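Local coordinates for protein glutathione S-transferase omega-like 2 (Saccharomyces cerevisiae, PDB 5LKB) that acts as a glutathione-dependent thiol transferase and reduces dehydroascorbate and dimethylarsinic acid, working as a homodimer of the glutathione transferase superfamily, at residues 44-49 / 156-161. Residues are numbered along the deposited sequence; the frame is centred on the assembly and turned at random.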
loop_
_atom_site.group_PDB
_atom_site.type_symbol
_atom_site.label_atom_id
_atom_site.label_comp_id
_atom_site.label_asym_id
_atom_site.label_seq_id
_atom_site.Cartn_x
_atom_site.Cartn_y
_atom_site.Cartn_z
ATOM N N LEU A 44 5.828 -3.073 -21.896
ATOM C CA LEU A 44 6.113 -1.835 -21.162
ATOM C C LEU A 44 5.896 -1.961 -19.650
ATOM O O LEU A 44 6.453 -1.144 -18.912
ATOM C CB LEU A 44 5.202 -0.736 -21.687
ATOM C CG LEU A 44 5.482 -0.178 -23.068
ATOM C CD1 LEU A 44 4.344 0.624 -23.628
ATOM C CD2 LEU A 44 6.731 0.672 -22.958
ATOM N N ALA A 45 5.263 -3.013 -19.180
ATOM C CA ALA A 45 5.081 -3.200 -17.738
ATOM C C ALA A 45 6.333 -3.771 -17.074
ATOM O O ALA A 45 6.548 -3.586 -15.855
ATOM C CB ALA A 45 3.936 -4.157 -17.473
ATOM N N CYS A 46 7.162 -4.504 -17.879
ATOM C CA CYS A 46 8.231 -5.330 -17.337
ATOM C C CYS A 46 9.472 -4.489 -17.109
ATOM O O CYS A 46 9.959 -3.872 -18.061
ATOM C CB CYS A 46 8.598 -6.432 -18.359
ATOM S SG CYS A 46 10.055 -7.354 -17.928
ATOM N N PRO A 47 10.076 -4.499 -15.912
ATOM C CA PRO A 47 11.266 -3.694 -15.663
ATOM C C PRO A 47 12.512 -4.243 -16.353
ATOM O O PRO A 47 13.492 -3.509 -16.534
ATOM C CB PRO A 47 11.403 -3.761 -14.124
ATOM C CG PRO A 47 10.845 -5.061 -13.758
ATOM C CD PRO A 47 9.660 -5.246 -14.677
ATOM N N TRP A 48 12.497 -5.542 -16.633
ATOM C CA TRP A 48 13.613 -6.173 -17.339
ATOM C C TRP A 48 13.607 -5.705 -18.787
ATOM O O TRP A 48 14.636 -5.236 -19.322
ATOM C CB TRP A 48 13.462 -7.706 -17.177
ATOM C CG TRP A 48 13.173 -8.195 -15.783
ATOM C CD1 TRP A 48 11.960 -8.589 -15.307
ATOM C CD2 TRP A 48 14.059 -8.208 -14.645
ATOM N NE1 TRP A 48 12.025 -8.854 -13.971
ATOM C CE2 TRP A 48 13.312 -8.663 -13.540
ATOM C CE3 TRP A 48 15.415 -7.935 -14.462
ATOM C CZ2 TRP A 48 13.874 -8.840 -12.292
ATOM C CZ3 TRP A 48 15.977 -8.125 -13.243
ATOM C CH2 TRP A 48 15.195 -8.575 -12.148
ATOM N N ALA A 49 12.447 -5.831 -19.442
ATOM C CA ALA A 49 12.308 -5.332 -20.812
ATOM C C ALA A 49 12.514 -3.830 -20.877
ATOM O O ALA A 49 13.055 -3.296 -21.848
ATOM C CB ALA A 49 10.938 -5.729 -21.355
ATOM N N PHE A 156 7.749 -18.117 -21.068
ATOM C CA PHE A 156 7.890 -17.365 -22.299
ATOM C C PHE A 156 8.067 -15.877 -21.957
ATOM O O PHE A 156 7.136 -15.065 -22.053
ATOM C CB PHE A 156 6.661 -17.567 -23.176
ATOM C CG PHE A 156 6.276 -18.981 -23.358
ATOM C CD1 PHE A 156 7.091 -19.828 -24.078
ATOM C CD2 PHE A 156 5.100 -19.474 -22.851
ATOM C CE1 PHE A 156 6.742 -21.151 -24.242
ATOM C CE2 PHE A 156 4.743 -20.800 -23.035
ATOM C CZ PHE A 156 5.574 -21.632 -23.757
ATOM N N THR A 157 9.266 -15.524 -21.523
ATOM C CA THR A 157 9.503 -14.225 -20.894
ATOM C C THR A 157 9.790 -13.143 -21.921
ATOM O O THR A 157 10.173 -13.413 -23.069
ATOM C CB THR A 157 10.688 -14.302 -19.929
ATOM O OG1 THR A 157 11.830 -14.876 -20.605
ATOM C CG2 THR A 157 10.367 -15.160 -18.719
ATOM N N VAL A 158 9.540 -11.878 -21.503
ATOM C CA VAL A 158 10.071 -10.687 -22.198
ATOM C C VAL A 158 11.274 -10.175 -21.426
ATOM O O VAL A 158 11.384 -10.415 -20.239
ATOM C CB VAL A 158 9.012 -9.566 -22.398
ATOM C CG1 VAL A 158 7.937 -10.044 -23.336
ATOM C CG2 VAL A 158 8.386 -9.166 -21.040
ATOM N N PRO A 159 12.179 -9.453 -22.070
ATOM C CA PRO A 159 12.286 -9.061 -23.479
ATOM C C PRO A 159 12.829 -10.201 -24.359
ATOM O O PRO A 159 13.533 -11.103 -23.862
ATOM C CB PRO A 159 13.325 -7.946 -23.428
ATOM C CG PRO A 159 14.190 -8.326 -22.377
ATOM C CD PRO A 159 13.337 -8.938 -21.328
ATOM N N VAL A 160 12.565 -10.097 -25.657
ATOM C CA VAL A 160 13.123 -11.013 -26.643
ATOM C C VAL A 160 13.827 -10.198 -27.712
ATOM O O VAL A 160 13.220 -9.312 -28.325
ATOM C CB VAL A 160 12.026 -11.888 -27.246
ATOM C CG1 VAL A 160 12.577 -12.681 -28.442
ATOM C CG2 VAL A 160 11.454 -12.861 -26.206
ATOM N N LEU A 161 15.110 -10.509 -27.948
ATOM C CA LEU A 161 15.873 -9.949 -29.070
ATOM C C LEU A 161 15.923 -11.018 -30.179
ATOM O O LEU A 161 16.428 -12.123 -29.960
ATOM C CB LEU A 161 17.261 -9.520 -28.626
ATOM C CG LEU A 161 18.167 -8.985 -29.729
ATOM C CD1 LEU A 161 17.605 -7.672 -30.289
ATOM C CD2 LEU A 161 19.568 -8.801 -29.204
#
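With chi1 at 171°, C46 holds SG trans to its own backbone N, 4.0 Å from V158 CG2 and where A49 N can donate to it. V158 (chi1 -66°) sets CG2 between its N and its carbonyl carbon, which points CG2 at C46, 3.8 Å from its CB. The contact belongs to the glutathione site of the thioredoxin-fold domain. C46 is the catalytic nucleophile and the N-cap of helix 47-58. V158 binds glutathione and precedes the cis-proline, P159, a hallmark of this fold, at the entrance to strand 160-163. V158 also touches W79, another glutathione-binding residue. V158 O accepts a hydrogen bond from a glycerol, probably left from crystallisation.

No hydrogen bond links the two segments, so they meet by apolar packing. P159 lays its ring against the first turn of the helix. Its CD lies 3.7 Å from A49 N, and its CB is 3.9 Å from A49 CB. Of the W48 side chain, CB comes nearest P159, 4.3 Å from CD, while its indole leads away to R15 and Y224. I177 and S174 of helix 174-182 also touch P159. The capping bond ties the sulfur of C46 to the first turn of the helix: A49 N donates to C46 SG at 3.2 Å, nearly straight at 176°.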